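Local coordinates for DUF411 domain-containing protein (Pseudomonas aeruginosa, PDB 6WIS) that probably takes part in bacterial copper resistance, holding a tetranuclear copper cluster bridged by cysteines, at residues S43-P48 with C54-I59; L74-R77 with D81-G84; V109-T112 with Q116-V119. One frame throughout, in Å; residues are numbered along the deposited sequence.

Contact 1. Residues S43-P48 with C54-I59; sequences SRLGVP and CHTGVI. With CU (copper (II) ion), chain C; CU (copper (II) ion), chain D.
Leu45, at the end of helix 38-45, meets Thr56 and Val58 of strand 55-59 through methyl groups. Its CD1 comes tip to tip with Thr56 CG2 at 3.6 Å and also reaches Val58 CG2 at 3.8 Å, while Leu45 CD2 brushes the same valine methyl. Thr56 and Val58 stand two places apart on the strand, so their side chains emerge on one face, and CD1 alone touches both. Val47 adds a looser touch, its CG2 lying 4.5 Å from Thr56 CG2.

Polar contacts sort the two branches of Thr56. CG2 lies anti to the backbone N (OG1 at chi1 -54°), which gives the methyl to Leu45 and turns OG1 to Glu65 and Lys42. Threonine suits a place with an apolar neighbour on one branch and charged ones on the other. The helix closes with a Schellman motif: Val47 N bonds to Lys42 O, and Gly46 supplies the positive phi, a conformation that glycine adopts readily.

Metal bonds lie at Cys54, just before the strand, and His55, its first residue. Cys54 SG bridges two copper ions, 2.3 Å from each, and His55 ND1 binds the first of them at 2.2 Å. Cys16 completes that site; Cys15 and His67 complete the other. Stacking on Trp19 and a weak bond from NE2 to Gly66 O hold the imidazole.

Across 43-48 and 54-59 the contact is therefore between apolar groups, while Lys42, on the same helix, adds a polar bond to Thr56 OG1. The metal ligands, a soft sulfur and a borderline imidazole nitrogen, are donors that copper commonly accepts.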
ATOM      1  N   SER A  43     -11.587   1.586   7.433  1.00 27.54           N
ATOM      2  CA  SER A  43     -12.745   2.458   7.257  1.00 35.85           C
ATOM      3  C   SER A  43     -12.450   3.875   7.725  1.00 31.63           C
ATOM      4  O   SER A  43     -12.938   4.831   7.123  1.00 39.48           O
ATOM      5  CB  SER A  43     -13.963   1.899   7.988  1.00 37.01           C
ATOM      6  OG  SER A  43     -13.831   2.123   9.367  1.00 49.48           O
ATOM      7  N   ARG A  44     -11.625   4.045   8.760  1.00 31.06           N
ATOM      8  CA  ARG A  44     -11.299   5.403   9.178  1.00 33.79           C
ATOM      9  C   ARG A  44     -10.425   6.116   8.156  1.00 39.91           C
ATOM     10  O   ARG A  44     -10.515   7.340   8.017  1.00 33.99           O
ATOM     11  CB  ARG A  44     -10.626   5.387  10.542  1.00 37.13           C
ATOM     12  CG  ARG A  44     -11.635   5.182  11.665  1.00 34.38           C
ATOM     13  CD  ARG A  44     -10.959   4.938  13.004  1.00 39.14           C
ATOM     14  NE  ARG A  44     -11.930   4.425  13.974  1.00 41.45           N
ATOM     15  CZ  ARG A  44     -11.720   4.353  15.283  1.00 37.68           C
ATOM     16  NH1 ARG A  44     -10.579   4.764  15.805  1.00 46.09           N
ATOM     17  NH2 ARG A  44     -12.661   3.868  16.067  1.00 43.31           N
ATOM     18  N   LEU A  45      -9.577   5.380   7.437  1.00 33.30           N
ATOM     19  CA  LEU A  45      -8.729   5.992   6.427  1.00 33.83           C
ATOM     20  C   LEU A  45      -9.449   6.180   5.102  1.00 35.17           C
ATOM     21  O   LEU A  45      -8.927   6.874   4.224  1.00 29.58           O
ATOM     22  CB  LEU A  45      -7.469   5.132   6.235  1.00 33.86           C
ATOM     23  CG  LEU A  45      -6.450   5.196   7.378  1.00 29.70           C
ATOM     24  CD1 LEU A  45      -5.496   4.031   7.320  1.00 32.31           C
ATOM     25  CD2 LEU A  45      -5.660   6.504   7.295  1.00 34.73           C
ATOM     26  N   GLY A  46     -10.626   5.574   4.934  1.00 32.97           N
ATOM     27  CA  GLY A  46     -11.356   5.697   3.694  1.00 32.93           C
ATOM     28  C   GLY A  46     -10.958   4.711   2.620  1.00 33.53           C
ATOM     29  O   GLY A  46     -11.160   4.987   1.434  1.00 30.91           O
ATOM     30  N   VAL A  47     -10.410   3.558   2.993  1.00 27.24           N
ATOM     31  CA  VAL A  47     -10.081   2.549   1.990  1.00 30.68           C
ATOM     32  C   VAL A  47     -11.382   1.937   1.491  1.00 34.23           C
ATOM     33  O   VAL A  47     -12.136   1.383   2.301  1.00 32.24           O
ATOM     34  CB  VAL A  47      -9.165   1.455   2.556  1.00 26.07           C
ATOM     35  CG1 VAL A  47      -8.865   0.406   1.457  1.00 26.18           C
ATOM     36  CG2 VAL A  47      -7.886   2.069   3.173  1.00 22.40           C
ATOM     37  N   PRO A  48     -11.669   1.974   0.189  1.00 36.50           N
ATOM     38  CA  PRO A  48     -12.934   1.406  -0.298  1.00 31.56           C
ATOM     39  C   PRO A  48     -13.022  -0.088  -0.050  1.00 34.68           C
ATOM     40  O   PRO A  48     -12.045  -0.835  -0.198  1.00 32.44           O
ATOM     41  CB  PRO A  48     -12.912   1.712  -1.804  1.00 34.51           C
ATOM     42  CG  PRO A  48     -11.919   2.846  -1.941  1.00 39.23           C
ATOM     43  CD  PRO A  48     -10.866   2.510  -0.920  1.00 33.37           C
ATOM     44  N   CYS A  54      -3.879  -6.871   2.512  1.00 24.12           N
ATOM     45  CA  CYS A  54      -3.405  -7.518   3.737  1.00 23.74           C
ATOM     46  C   CYS A  54      -2.746  -6.552   4.728  1.00 26.50           C
ATOM     47  O   CYS A  54      -2.445  -6.945   5.868  1.00 20.46           O
ATOM     48  CB  CYS A  54      -2.404  -8.613   3.345  1.00 25.58           C
ATOM     49  SG  CYS A  54      -1.200  -7.950   2.129  1.00 27.53           S
ATOM     50  N   HIS A  55      -2.466  -5.319   4.318  1.00 22.14           N
ATOM     51  CA  HIS A  55      -1.877  -4.350   5.236  1.00 21.27           C
ATOM     52  C   HIS A  55      -2.265  -2.947   4.776  1.00 23.48           C
ATOM     53  O   HIS A  55      -2.642  -2.746   3.624  1.00 22.65           O
ATOM     54  CB  HIS A  55      -0.346  -4.488   5.296  1.00 22.50           C
ATOM     55  CG  HIS A  55       0.342  -4.155   4.001  1.00 20.96           C
ATOM     56  ND1 HIS A  55       0.914  -5.111   3.187  1.00 23.70           N
ATOM     57  CD2 HIS A  55       0.534  -2.968   3.370  1.00 22.57           C
ATOM     58  CE1 HIS A  55       1.434  -4.534   2.117  1.00 23.22           C
ATOM     59  NE2 HIS A  55       1.198  -3.234   2.191  1.00 23.54           N
ATOM     60  N   THR A  56      -2.145  -1.975   5.677  1.00 21.84           N
ATOM     61  CA  THR A  56      -2.474  -0.583   5.375  1.00 21.13           C
ATOM     62  C   THR A  56      -1.357   0.293   5.927  1.00 22.74           C
ATOM     63  O   THR A  56      -1.100   0.263   7.133  1.00 24.37           O
ATOM     64  CB  THR A  56      -3.815  -0.162   5.985  1.00 27.01           C
ATOM     65  OG1 THR A  56      -4.854  -1.070   5.568  1.00 28.48           O
ATOM     66  CG2 THR A  56      -4.172   1.256   5.525  1.00 26.09           C
ATOM     67  N   GLY A  57      -0.666   1.033   5.044  1.00 21.96           N
ATOM     68  CA  GLY A  57       0.338   1.995   5.465  1.00 23.23           C
ATOM     69  C   GLY A  57      -0.234   3.407   5.505  1.00 26.81           C
ATOM     70  O   GLY A  57      -1.247   3.684   4.865  1.00 21.95           O
ATOM     71  N   VAL A  58       0.402   4.290   6.282  1.00 23.57           N
ATOM     72  CA  VAL A  58      -0.003   5.699   6.353  1.00 25.09           C
ATOM     73  C   VAL A  58       1.244   6.549   6.210  1.00 28.16           C
ATOM     74  O   VAL A  58       2.202   6.393   6.981  1.00 27.66           O
ATOM     75  CB  VAL A  58      -0.737   6.059   7.662  1.00 29.81           C
ATOM     76  CG1 VAL A  58      -1.293   7.502   7.563  1.00 28.95           C
ATOM     77  CG2 VAL A  58      -1.893   5.083   7.926  1.00 30.23           C
ATOM     78  N   ILE A  59       1.246   7.449   5.230  1.00 28.66           N
ATOM     79  CA  ILE A  59       2.405   8.314   5.037  1.00 33.75           C
ATOM     80  C   ILE A  59       1.883   9.716   4.783  1.00 34.22           C
ATOM     81  O   ILE A  59       1.060   9.917   3.884  1.00 31.23           O
ATOM     82  CB  ILE A  59       3.337   7.852   3.892  1.00 30.19           C
ATOM     83  CG1 ILE A  59       4.488   8.861   3.702  1.00 34.27           C
ATOM     84  CG2 ILE A  59       2.570   7.628   2.558  1.00 24.61           C
ATOM     85  CD1 ILE A  59       5.753   8.241   3.066  1.00 30.25           C
TER
HETATM   86 CU    CU C 201       0.315  -7.173   3.611  1.00 23.20          CU
HETATM   87 CU    CU D 202       0.655  -9.203   1.637  1.00 26.31          CU

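Contact 2. Residues L74-R77 with D81-G84; sequences LKLR and DLVG
Leu76 and Leu82 pack against each other where the last helix of a thioredoxin-like core, 70-77, is followed by the loop into strand 84-86. Strands 29-34, 4-9, 55-59 and 62-65 lie in the order and directions of that fold, with this helix coming next in the chain. The chain doubles back after the helix, and the CA atoms of Leu76 and Leu82 stand 6.7 Å apart.

The conformation of Leu76 decides the contact. Its CG is anti to the backbone N (chi1 171°), and the second torsion, 64°, swings CD1 across to the loop although the side chain does not set out in that direction. CD1 then lies 3.9 Å from Leu82 CB. Leucine fits here because its branched end can reach the loop from the buried side of a helix. Leu82 starts toward the helix but offers mainly its CB; with chi1 at -61° its chain runs on to Thr112 of the neighbouring hairpin.

Gly84 meets the leucine with its main chain; a side chain there would point away from the helix. The buried polar groups are met from nearby: Lys62 NZ donates to both Leu76 O and Leu82 O, so one ammonium group links helix and loop. At the closest approach between the two segments, Leu76 CD1 lies 3.5 Å from Gly84 C and 3.6 Å from Gly84 O.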
ATOM      1  N   LEU A  74       5.980   7.331  -3.834  1.00 26.87           N
ATOM      2  CA  LEU A  74       6.504   8.680  -4.069  1.00 31.89           C
ATOM      3  C   LEU A  74       5.574   9.489  -4.982  1.00 36.43           C
ATOM      4  O   LEU A  74       5.345  10.681  -4.738  1.00 35.61           O
ATOM      5  CB  LEU A  74       7.929   8.624  -4.656  1.00 24.40           C
ATOM      6  CG  LEU A  74       9.040   7.870  -3.895  1.00 30.97           C
ATOM      7  CD1 LEU A  74      10.391   7.883  -4.667  1.00 32.80           C
ATOM      8  CD2 LEU A  74       9.238   8.372  -2.444  1.00 31.03           C
ATOM      9  N   LYS A  75       5.006   8.860  -6.025  1.00 29.81           N
ATOM     10  CA  LYS A  75       4.052   9.576  -6.883  1.00 32.98           C
ATOM     11  C   LYS A  75       2.797   9.958  -6.118  1.00 37.37           C
ATOM     12  O   LYS A  75       2.237  11.046  -6.327  1.00 36.44           O
ATOM     13  CB  LYS A  75       3.655   8.737  -8.106  1.00 35.94           C
ATOM     14  CG  LYS A  75       4.822   8.301  -8.976  1.00 40.49           C
ATOM     15  CD  LYS A  75       4.359   7.393 -10.121  1.00 48.09           C
ATOM     16  N   LEU A  76       2.322   9.059  -5.252  1.00 30.20           N
ATOM     17  CA  LEU A  76       1.185   9.366  -4.395  1.00 33.28           C
ATOM     18  C   LEU A  76       1.441  10.621  -3.571  1.00 31.40           C
ATOM     19  O   LEU A  76       0.578  11.505  -3.483  1.00 33.04           O
ATOM     20  CB  LEU A  76       0.888   8.170  -3.481  1.00 27.76           C
ATOM     21  CG  LEU A  76      -0.129   8.381  -2.361  1.00 27.48           C
ATOM     22  CD1 LEU A  76      -1.515   8.694  -2.959  1.00 25.77           C
ATOM     23  CD2 LEU A  76      -0.194   7.132  -1.447  1.00 24.95           C
ATOM     24  N   ARG A  77       2.633  10.723  -2.983  1.00 32.12           N
ATOM     25  CA  ARG A  77       2.960  11.842  -2.108  1.00 35.99           C
ATOM     26  C   ARG A  77       2.884  13.177  -2.828  1.00 40.27           C
ATOM     27  O   ARG A  77       2.535  14.189  -2.211  1.00 40.00           O
ATOM     28  CB  ARG A  77       4.356  11.666  -1.522  1.00 34.27           C
ATOM     29  CG  ARG A  77       4.437  10.566  -0.509  1.00 32.59           C
ATOM     30  CD  ARG A  77       5.780  10.517   0.192  1.00 35.63           C
ATOM     31  NE  ARG A  77       5.957  11.589   1.166  1.00 36.75           N
ATOM     32  CZ  ARG A  77       6.863  12.557   1.045  1.00 42.18           C
ATOM     33  NH1 ARG A  77       7.653  12.589  -0.015  1.00 41.68           N
ATOM     34  NH2 ARG A  77       6.974  13.487   1.975  1.00 39.44           N
ATOM     35  N   ASP A  81      -4.193  15.948  -5.370  1.00 35.26           N
ATOM     36  CA  ASP A  81      -5.576  15.501  -5.508  1.00 42.24           C
ATOM     37  C   ASP A  81      -5.839  14.105  -4.927  1.00 40.21           C
ATOM     38  O   ASP A  81      -7.009  13.707  -4.841  1.00 39.56           O
ATOM     39  CB  ASP A  81      -5.986  15.515  -6.987  1.00 34.81           C
ATOM     40  CG  ASP A  81      -5.053  14.692  -7.849  1.00 43.76           C
ATOM     41  OD1 ASP A  81      -3.821  14.843  -7.697  1.00 45.79           O
ATOM     42  OD2 ASP A  81      -5.541  13.890  -8.672  1.00 46.44           O
ATOM     43  N   LEU A  82      -4.809  13.355  -4.526  1.00 39.91           N
ATOM     44  CA  LEU A  82      -4.975  11.969  -4.086  1.00 39.44           C
ATOM     45  C   LEU A  82      -4.788  11.845  -2.580  1.00 35.21           C
ATOM     46  O   LEU A  82      -3.845  12.399  -2.004  1.00 34.62           O
ATOM     47  CB  LEU A  82      -3.993  11.023  -4.792  1.00 36.75           C
ATOM     48  CG  LEU A  82      -4.085  10.917  -6.313  1.00 37.12           C
ATOM     49  CD1 LEU A  82      -3.053   9.933  -6.833  1.00 36.10           C
ATOM     50  CD2 LEU A  82      -5.487  10.523  -6.759  1.00 32.25           C
ATOM     51  N   VAL A  83      -5.686  11.083  -1.959  1.00 32.97           N
ATOM     52  CA  VAL A  83      -5.642  10.795  -0.532  1.00 37.36           C
ATOM     53  C   VAL A  83      -5.131   9.381  -0.230  1.00 34.57           C
ATOM     54  O   VAL A  83      -4.990   9.021   0.946  1.00 26.58           O
ATOM     55  CB  VAL A  83      -7.044  11.001   0.074  1.00 40.28           C
ATOM     56  CG1 VAL A  83      -7.941   9.842  -0.309  1.00 37.08           C
ATOM     57  CG2 VAL A  83      -6.979  11.199   1.599  1.00 50.00           C
ATOM     58  N   GLY A  84      -4.863   8.572  -1.251  1.00 32.54           N
ATOM     59  CA  GLY A  84      -4.401   7.213  -1.026  1.00 30.10           C
ATOM     60  C   GLY A  84      -4.198   6.500  -2.347  1.00 27.21           C
ATOM     61  O   GLY A  84      -4.635   6.964  -3.404  1.00 27.58           O
TER

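Contact 3. Residues V109-T112 with Q116-V119; sequences VGLT and QASV
Gly110 and Ser118 hold each other by a reciprocal pair of backbone bonds: Gly110 N donates to Ser118 O at 2.6 Å, and Ser118 N to Gly110 O at 2.8 Å. The second is the straighter, 165° against 142° at the hydrogen. A CB on Gly110 would crowd Ser118 O, so glycine suits this close pairing. Gly110 O also receives a CA-H contact from Ala117, and Gln116 O one from Leu111.

Nearer the turn, Thr112 N gives a 2.9 Å bond to Gln116 O, lying in its carbonyl plane. Gln116 N goes instead to the threonine side chain, meeting Thr112 OG1 at 3.0 Å; this hydroxyl also bonds Ser114 OG. Strands 106-111 and 117-123 thus form a beta hairpin at the sheet's margin. Leu111 N and O turn the other way, toward Gly84 and Val83.

On edge strand 117-123, Ala117 O is taken up locally. The Gln116 side chain bends at chi2 (54°) and brings NE2 within 2.6 Å of Ala117 O, which lies in the amide plane. Apolar contact is confined to one face, where the Ala117 methyl touches two neighbours: CB lies 3.8 Å from Val109 CG1 and 4.1 Å from Leu111 CD2.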
ATOM      1  N   VAL A 109      -3.940   1.952  -7.847  1.00 26.98           N
ATOM      2  CA  VAL A 109      -5.115   2.783  -8.068  1.00 30.48           C
ATOM      3  C   VAL A 109      -5.083   3.952  -7.079  1.00 31.23           C
ATOM      4  O   VAL A 109      -5.208   3.764  -5.863  1.00 30.84           O
ATOM      5  CB  VAL A 109      -6.399   1.958  -7.935  1.00 32.09           C
ATOM      6  CG1 VAL A 109      -7.630   2.823  -8.238  1.00 43.41           C
ATOM      7  CG2 VAL A 109      -6.342   0.726  -8.852  1.00 28.98           C
ATOM      8  N   GLY A 110      -4.923   5.167  -7.592  1.00 30.74           N
ATOM      9  CA  GLY A 110      -5.018   6.331  -6.742  1.00 31.66           C
ATOM     10  C   GLY A 110      -6.463   6.736  -6.520  1.00 39.82           C
ATOM     11  O   GLY A 110      -7.331   6.513  -7.361  1.00 39.19           O
ATOM     12  N   LEU A 111      -6.730   7.299  -5.350  1.00 35.70           N
ATOM     13  CA  LEU A 111      -8.114   7.707  -5.017  1.00 36.81           C
ATOM     14  C   LEU A 111      -8.191   9.160  -4.564  1.00 32.96           C
ATOM     15  O   LEU A 111      -7.379   9.550  -3.765  1.00 33.98           O
ATOM     16  CB  LEU A 111      -8.579   6.824  -3.869  1.00 40.80           C
ATOM     17  CG  LEU A 111      -8.794   5.380  -4.265  1.00 44.13           C
ATOM     18  CD1 LEU A 111      -9.091   4.538  -3.043  1.00 59.32           C
ATOM     19  CD2 LEU A 111      -9.905   5.294  -5.283  1.00 42.20           C
ATOM     20  N   THR A 112      -9.131   9.910  -5.121  1.00 37.08           N
ATOM     21  CA  THR A 112      -9.398  11.249  -4.621  1.00 40.71           C
ATOM     22  C   THR A 112     -10.435  11.189  -3.502  1.00 45.27           C
ATOM     23  O   THR A 112     -11.091  10.167  -3.279  1.00 42.20           O
ATOM     24  CB  THR A 112      -9.895  12.161  -5.737  1.00 39.95           C
ATOM     25  OG1 THR A 112     -11.239  11.794  -6.059  1.00 45.65           O
ATOM     26  CG2 THR A 112      -9.023  11.994  -6.989  1.00 43.91           C
ATOM     27  N   GLN A 116     -13.008   9.546  -6.857  1.00 49.59           N
ATOM     28  CA  GLN A 116     -12.487   9.242  -8.179  1.00 56.53           C
ATOM     29  C   GLN A 116     -11.299   8.290  -8.083  1.00 52.04           C
ATOM     30  O   GLN A 116     -10.435   8.434  -7.216  1.00 43.12           O
ATOM     31  CB  GLN A 116     -12.081  10.530  -8.896  1.00 56.69           C
ATOM     32  CG  GLN A 116     -11.550  10.311 -10.306  1.00 61.36           C
ATOM     33  CD  GLN A 116     -12.516   9.521 -11.179  1.00 69.65           C
ATOM     34  OE1 GLN A 116     -13.624   9.977 -11.471  1.00 79.92           O
ATOM     35  NE2 GLN A 116     -12.100   8.328 -11.599  1.00 67.67           N
ATOM     36  N   ALA A 117     -11.273   7.305  -8.977  1.00 50.43           N
ATOM     37  CA  ALA A 117     -10.159   6.378  -9.102  1.00 52.93           C
ATOM     38  C   ALA A 117      -9.286   6.820 -10.263  1.00 54.66           C
ATOM     39  O   ALA A 117      -9.796   7.102 -11.350  1.00 61.55           O
ATOM     40  CB  ALA A 117     -10.644   4.946  -9.325  1.00 52.24           C
ATOM     41  N   SER A 118      -7.981   6.895 -10.023  1.00 50.45           N
ATOM     42  CA  SER A 118      -7.003   7.341 -11.008  1.00 49.46           C
ATOM     43  C   SER A 118      -5.823   6.384 -10.982  1.00 48.54           C
ATOM     44  O   SER A 118      -5.149   6.259  -9.954  1.00 56.50           O
ATOM     45  CB  SER A 118      -6.531   8.763 -10.702  1.00 50.85           C
ATOM     46  OG  SER A 118      -5.338   9.055 -11.414  1.00 65.23           O
ATOM     47  N   VAL A 119      -5.557   5.731 -12.109  1.00 49.11           N
ATOM     48  CA  VAL A 119      -4.533   4.696 -12.155  1.00 39.94           C
ATOM     49  C   VAL A 119      -3.157   5.349 -12.116  1.00 39.46           C
ATOM     50  O   VAL A 119      -2.800   6.132 -13.002  1.00 42.49           O
ATOM     51  CB  VAL A 119      -4.716   3.814 -13.391  1.00 37.85           C
ATOM     52  CG1 VAL A 119      -3.522   2.865 -13.588  1.00 41.10           C
ATOM     53  CG2 VAL A 119      -6.016   3.034 -13.273  1.00 36.95           C
TER

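In the fold
Contact 2 is buried throughout, contact 1 partly so, and contact 3 runs from buried Leu111 to solvent at the edge strand. Contacts 1 and 2 each lay a helix end against the chain that follows and rely on aliphatic side chains across their segments; contact 3, a pairing of strands, depends on backbone hydrogen bonds. Contact 1 alone includes copper ligands. Contacts 1 and 3 reach the same sheet and touch where Pro48 CD meets Leu111 CD1. Between contacts 2 and 3 the link is main chain, probable hydrogen bonds joining Val83 and Gly84 to Leu111, while Ile59 packs on Arg77 to join contacts 1 and 2.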